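Local coordinates for rhusiopathiae surface protein B (Erysipelothrix rhusiopathiae, PDB 3V10) that probably binds collagen at the bacterial surface, this chain being the collagen-binding region of a longer cell-wall-anchored adhesin, at residues 26-31 against 117-122; 275-280 against 307-312. All coordinates share one frame; numbering follows the deposited sequence.

Contact 1: 26-31 against 117-122; sequences QPIEFN and LKSVYD
I28 and F30 pair with S119 and L117 as hydrogen-bonded pairs of an antiparallel beta sheet, in the first, N-terminal domain of this adhesin, a variant of the immunoglobulin fold; E29 faces K118 between them as a non-hydrogen-bonded pair. I28 N reaches S119 O at 2.9 Å, and F30 and L117 exchange two backbone bonds. On the face that carries I28, F30, L117 and S119, CD1 of I28 meets CD1 of the Y121 ring at 3.6 Å, the two side chains crossing at about a right angle. The F30 ring turns its edge to S119, whose OG lies in the ring plane, 3.5 Å from CE2. Serine suits this buried place because its hydroxyl has an acceptor in I28 O: with chi1 at 69°, OG sits between the backbone N and carbonyl carbon and donates at 2.8 Å, beside a weak bond to that oxygen from S119 N. On the face of E29 and K118 these two run side by side, E29 CG 3.6 Å from K118 CD. Farther out, L63 and V15 pack beside I28 and F30, so bulky hydrocarbons suit that face. The charged ends of E29 and K118 are not in contact; NZ donates to the backbone oxygens of N307 and F309.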
loop_
_atom_site.group_PDB
_atom_site.type_symbol
_atom_site.label_atom_id
_atom_site.label_comp_id
_atom_site.label_asym_id
_atom_site.label_seq_id
_atom_site.Cartn_x
_atom_site.Cartn_y
_atom_site.Cartn_z
ATOM N N GLN A 26 3.210 -0.592 3.936
ATOM C CA GLN A 26 3.287 0.684 3.236
ATOM C C GLN A 26 4.199 0.538 2.017
ATOM O O GLN A 26 5.051 -0.346 1.967
ATOM C CB GLN A 26 3.844 1.769 4.167
ATOM C CG GLN A 26 3.139 1.889 5.523
ATOM C CD GLN A 26 1.732 2.458 5.428
ATOM O OE1 GLN A 26 1.105 2.767 6.451
ATOM N NE2 GLN A 26 1.229 2.602 4.208
ATOM N N PRO A 27 4.022 1.402 1.010
ATOM C CA PRO A 27 4.865 1.312 -0.184
ATOM C C PRO A 27 6.274 1.831 0.078
ATOM O O PRO A 27 6.498 2.598 1.017
ATOM C CB PRO A 27 4.152 2.214 -1.196
ATOM C CG PRO A 27 2.760 2.402 -0.634
ATOM C CD PRO A 27 2.989 2.438 0.849
ATOM N N ILE A 28 7.221 1.391 -0.747
ATOM C CA ILE A 28 8.590 1.885 -0.673
ATOM C C ILE A 28 8.617 2.809 -1.886
ATOM O O ILE A 28 8.448 2.359 -3.016
ATOM C CB ILE A 28 9.632 0.756 -0.820
ATOM C CG1 ILE A 28 9.576 -0.147 0.416
ATOM C CG2 ILE A 28 11.025 1.342 -0.951
ATOM C CD1 ILE A 28 10.592 -1.270 0.441
ATOM N N GLU A 29 8.798 4.103 -1.638
ATOM C CA GLU A 29 8.774 5.106 -2.696
ATOM C C GLU A 29 10.103 5.485 -3.321
ATOM O O GLU A 29 11.118 5.639 -2.636
ATOM C CB GLU A 29 8.121 6.386 -2.178
ATOM C CG GLU A 29 6.735 6.213 -1.618
ATOM C CD GLU A 29 6.324 7.404 -0.782
ATOM O OE1 GLU A 29 6.478 8.547 -1.264
ATOM O OE2 GLU A 29 5.854 7.197 0.356
ATOM N N PHE A 30 10.071 5.655 -4.636
ATOM C CA PHE A 30 11.245 6.048 -5.391
ATOM C C PHE A 30 10.898 7.323 -6.139
ATOM O O PHE A 30 9.875 7.395 -6.817
ATOM C CB PHE A 30 11.636 4.952 -6.385
ATOM C CG PHE A 30 12.201 3.728 -5.736
ATOM C CD1 PHE A 30 13.559 3.642 -5.453
ATOM C CD2 PHE A 30 11.372 2.675 -5.373
ATOM C CE1 PHE A 30 14.086 2.525 -4.817
ATOM C CE2 PHE A 30 11.887 1.549 -4.732
ATOM C CZ PHE A 30 13.248 1.473 -4.454
ATOM N N ASN A 31 11.735 8.341 -5.983
ATOM C CA ASN A 31 11.525 9.605 -6.668
ATOM C C ASN A 31 12.671 9.795 -7.649
ATOM O O ASN A 31 13.838 9.652 -7.287
ATOM C CB ASN A 31 11.501 10.762 -5.674
ATOM C CG ASN A 31 11.487 12.107 -6.360
ATOM O OD1 ASN A 31 10.472 12.524 -6.920
ATOM N ND2 ASN A 31 12.625 12.791 -6.338
ATOM N N LEU A 117 7.644 6.591 -8.248
ATOM C CA LEU A 117 7.309 5.174 -8.320
ATOM C C LEU A 117 7.009 4.555 -6.964
ATOM O O LEU A 117 7.722 4.784 -5.995
ATOM C CB LEU A 117 8.469 4.419 -8.983
ATOM C CG LEU A 117 8.432 2.892 -9.062
ATOM C CD1 LEU A 117 7.309 2.431 -9.977
ATOM C CD2 LEU A 117 9.772 2.397 -9.596
ATOM N N LYS A 118 5.942 3.764 -6.909
ATOM C CA LYS A 118 5.551 3.091 -5.680
ATOM C C LYS A 118 5.861 1.614 -5.834
ATOM O O LYS A 118 5.607 1.034 -6.890
ATOM C CB LYS A 118 4.053 3.291 -5.428
ATOM C CG LYS A 118 3.643 4.752 -5.371
ATOM C CD LYS A 118 4.478 5.500 -4.342
ATOM C CE LYS A 118 4.156 6.983 -4.314
ATOM N NZ LYS A 118 2.780 7.238 -3.802
ATOM N N SER A 119 6.410 1.001 -4.789
ATOM C CA SER A 119 6.742 -0.416 -4.858
ATOM C C SER A 119 6.328 -1.172 -3.606
ATOM O O SER A 119 6.101 -0.580 -2.550
ATOM C CB SER A 119 8.248 -0.601 -5.086
ATOM O OG SER A 119 8.988 -0.213 -3.943
ATOM N N VAL A 120 6.217 -2.485 -3.743
ATOM C CA VAL A 120 5.856 -3.357 -2.635
ATOM C C VAL A 120 6.884 -4.477 -2.617
ATOM O O VAL A 120 7.432 -4.839 -3.663
ATOM C CB VAL A 120 4.433 -3.954 -2.833
ATOM C CG1 VAL A 120 4.333 -4.643 -4.191
ATOM C CG2 VAL A 120 4.120 -4.938 -1.725
ATOM N N TYR A 121 7.183 -5.014 -1.440
ATOM C CA TYR A 121 8.153 -6.096 -1.380
ATOM C C TYR A 121 7.595 -7.382 -0.803
ATOM O O TYR A 121 6.701 -7.370 0.043
ATOM C CB TYR A 121 9.405 -5.692 -0.583
ATOM C CG TYR A 121 9.216 -5.530 0.909
ATOM C CD1 TYR A 121 8.929 -4.285 1.463
ATOM C CD2 TYR A 121 9.362 -6.617 1.772
ATOM C CE1 TYR A 121 8.798 -4.118 2.840
ATOM C CE2 TYR A 121 9.231 -6.464 3.155
ATOM C CZ TYR A 121 8.954 -5.209 3.678
ATOM O OH TYR A 121 8.872 -5.025 5.040
ATOM N N ASP A 122 8.121 -8.491 -1.309
ATOM C CA ASP A 122 7.753 -9.816 -0.847
ATOM C C ASP A 122 8.977 -10.291 -0.082
ATOM O O ASP A 122 10.096 -9.902 -0.400
ATOM C CB ASP A 122 7.489 -10.765 -2.020
ATOM C CG ASP A 122 6.234 -10.412 -2.793
ATOM O OD1 ASP A 122 5.188 -10.153 -2.155
ATOM O OD2 ASP A 122 6.291 -10.407 -4.041
HETATM O O HOH W 1 5.719 -3.082 0.633
#

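Contact 2: 275-280 against 307-312; sequences ENYKNS and NMFDDA
This is a junction contact between two domains: the start of strand 276-286 in the second domain, with the residue just before it, meets the turn that carries the chain from strand 303-306 to strand 311-315. That last strand joins the first domain's sheet, parallel to 71-77 and antiparallel to 112-123, consistent with the latch of a Collagen Hug adhesin. One backbone bond joins the segments: N307 N donates to E275 O at 3.0 Å, nearly straight at 167° but from above the carbonyl plane. Beyond it the contact belongs to Y277, whose ring reaches the turn residues N307, M308 and F309. M308 CE comes within 3.7 Å of Y277 CE2, and its sulfur stands obliquely to the same ring, 5.1 Å from SD to the ring centroid, a Met-aromatic contact. Bends at chi2 and chi3 fold this flexible thioether back to the tyrosine. F309 crosses the Y277 side chain at about a right angle; its ring edge meets the hydroxyl, F309 CE2 lying 3.5 Å from Y277 OH. N307 shapes the turn itself. Its CG is anti to the backbone N (chi1 -175°), and OD1 accepts from F309 N at 2.9 Å, closing an Asx turn, while ND2 donates to the backbone oxygens of L274 and K272. Asparagine thus ties the turn to loop carbonyls, and tyrosine packs against M308 and F309 while its hydroxyl stays bonded to D271 O.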
loop_
_atom_site.group_PDB
_atom_site.type_symbol
_atom_site.label_atom_id
_atom_site.label_comp_id
_atom_site.label_asym_id
_atom_site.label_seq_id
_atom_site.Cartn_x
_atom_site.Cartn_y
_atom_site.Cartn_z
ATOM N N GLU A 275 -2.201 12.323 0.775
ATOM C CA GLU A 275 -0.987 11.676 1.243
ATOM C C GLU A 275 -1.187 10.360 2.006
ATOM O O GLU A 275 -0.382 9.443 1.881
ATOM C CB GLU A 275 -0.211 12.671 2.083
ATOM C CG GLU A 275 -0.018 14.005 1.374
ATOM C CD GLU A 275 1.462 14.379 1.203
ATOM O OE1 GLU A 275 1.824 15.176 0.292
ATOM O OE2 GLU A 275 2.281 13.873 2.000
ATOM N N ASN A 276 -2.257 10.274 2.792
ATOM C CA ASN A 276 -2.555 9.048 3.544
ATOM C C ASN A 276 -4.056 8.769 3.553
ATOM O O ASN A 276 -4.859 9.698 3.547
ATOM C CB ASN A 276 -2.079 9.144 5.003
ATOM C CG ASN A 276 -0.626 9.542 5.126
ATOM O OD1 ASN A 276 -0.310 10.719 5.306
ATOM N ND2 ASN A 276 0.265 8.568 5.022
ATOM N N TYR A 277 -4.428 7.493 3.556
ATOM C CA TYR A 277 -5.837 7.096 3.603
ATOM C C TYR A 277 -6.018 6.507 4.990
ATOM O O TYR A 277 -5.534 5.415 5.276
ATOM C CB TYR A 277 -6.137 6.059 2.523
ATOM C CG TYR A 277 -5.975 6.623 1.131
ATOM C CD1 TYR A 277 -6.916 7.507 0.601
ATOM C CD2 TYR A 277 -4.848 6.327 0.368
ATOM C CE1 TYR A 277 -6.735 8.088 -0.656
ATOM C CE2 TYR A 277 -4.656 6.901 -0.883
ATOM C CZ TYR A 277 -5.596 7.777 -1.390
ATOM O OH TYR A 277 -5.383 8.337 -2.632
ATOM N N LYS A 278 -6.713 7.246 5.849
ATOM C CA LYS A 278 -6.895 6.829 7.232
ATOM C C LYS A 278 -8.191 6.112 7.565
ATOM O O LYS A 278 -9.159 6.145 6.813
ATOM C CB LYS A 278 -6.780 8.047 8.153
ATOM C CG LYS A 278 -5.547 8.904 7.917
ATOM C CD LYS A 278 -5.513 10.090 8.872
ATOM C CE LYS A 278 -4.327 11.000 8.581
ATOM N NZ LYS A 278 -4.437 11.638 7.246
ATOM N N ASN A 279 -8.183 5.472 8.731
ATOM C CA ASN A 279 -9.339 4.768 9.250
ATOM C C ASN A 279 -9.176 4.779 10.763
ATOM O O ASN A 279 -8.119 4.418 11.281
ATOM C CB ASN A 279 -9.381 3.329 8.740
ATOM C CG ASN A 279 -10.642 2.605 9.161
ATOM O OD1 ASN A 279 -11.749 3.107 8.980
ATOM N ND2 ASN A 279 -10.480 1.418 9.721
ATOM N N SER A 280 -10.210 5.210 11.469
ATOM C CA SER A 280 -10.145 5.249 12.921
ATOM C C SER A 280 -11.333 4.470 13.455
ATOM O O SER A 280 -12.360 4.375 12.790
ATOM C CB SER A 280 -10.177 6.696 13.422
ATOM O OG SER A 280 -11.396 7.346 13.102
ATOM N N ASN A 307 -0.304 6.789 0.505
ATOM C CA ASN A 307 -0.709 6.857 -0.899
ATOM C C ASN A 307 0.105 5.876 -1.730
ATOM O O ASN A 307 1.336 5.936 -1.757
ATOM C CB ASN A 307 -0.527 8.284 -1.430
ATOM C CG ASN A 307 -1.047 8.452 -2.843
ATOM O OD1 ASN A 307 -0.526 7.853 -3.779
ATOM N ND2 ASN A 307 -2.083 9.270 -3.005
ATOM N N MET A 308 -0.594 4.983 -2.421
ATOM C CA MET A 308 0.066 3.960 -3.218
ATOM C C MET A 308 0.027 4.165 -4.732
ATOM O O MET A 308 0.350 3.246 -5.494
ATOM C CB MET A 308 -0.516 2.586 -2.852
ATOM C CG MET A 308 -2.035 2.406 -3.036
ATOM S SD MET A 308 -3.188 3.216 -1.845
ATOM C CE MET A 308 -4.329 3.849 -3.014
ATOM N N PHE A 309 -0.338 5.366 -5.169
ATOM C CA PHE A 309 -0.420 5.667 -6.601
ATOM C C PHE A 309 0.890 6.147 -7.217
ATOM O O PHE A 309 1.618 6.943 -6.624
ATOM C CB PHE A 309 -1.493 6.733 -6.859
ATOM C CG PHE A 309 -2.906 6.239 -6.682
ATOM C CD1 PHE A 309 -3.487 5.397 -7.627
ATOM C CD2 PHE A 309 -3.663 6.638 -5.587
ATOM C CE1 PHE A 309 -4.811 4.961 -7.485
ATOM C CE2 PHE A 309 -4.986 6.209 -5.433
ATOM C CZ PHE A 309 -5.561 5.369 -6.386
ATOM N N ASP A 310 1.182 5.660 -8.417
ATOM C CA ASP A 310 2.374 6.088 -9.134
ATOM C C ASP A 310 1.974 7.378 -9.824
ATOM O O ASP A 310 0.805 7.579 -10.141
ATOM C CB ASP A 310 2.770 5.055 -10.193
ATOM C CG ASP A 310 3.118 3.716 -9.593
ATOM O OD1 ASP A 310 4.166 3.636 -8.926
ATOM O OD2 ASP A 310 2.343 2.748 -9.773
ATOM N N ASP A 311 2.930 8.269 -10.036
ATOM C CA ASP A 311 2.622 9.510 -10.727
ATOM C C ASP A 311 3.854 9.960 -11.483
ATOM O O ASP A 311 4.973 9.560 -11.161
ATOM C CB ASP A 311 2.141 10.587 -9.742
ATOM C CG ASP A 311 3.211 11.017 -8.766
ATOM O OD1 ASP A 311 4.215 11.616 -9.206
ATOM O OD2 ASP A 311 3.043 10.763 -7.556
ATOM N N ALA A 312 3.643 10.767 -12.513
ATOM C CA ALA A 312 4.744 11.263 -13.325
ATOM C C ALA A 312 4.274 12.472 -14.108
ATOM O O ALA A 312 3.088 12.599 -14.413
ATOM C CB ALA A 312 5.223 10.171 -14.282
#

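How the contacts relate
The two contacts lie 12 Å apart between centres, and both reach one sheet, through the antiparallel neighbours 112-123 and 311-315. K118 is the bridge: its backbone N is 2.7 Å from D310 OD1 and its NZ is 2.8 Å from N307 O, both probable hydrogen bonds. The aliphatic part follows the same turn, K118 CG lying 3.6 Å from M308 O, and L117 CD1 packs on D310 OD1 at 3.5 Å. Contact 1 ties together strands within the first domain, whereas contact 2 joins that first domain to the second. Together they belong to the latched domain pair that, in the Collagen Hug model, probably holds collagen. Along the chain contact 1 closes before contact 2 begins.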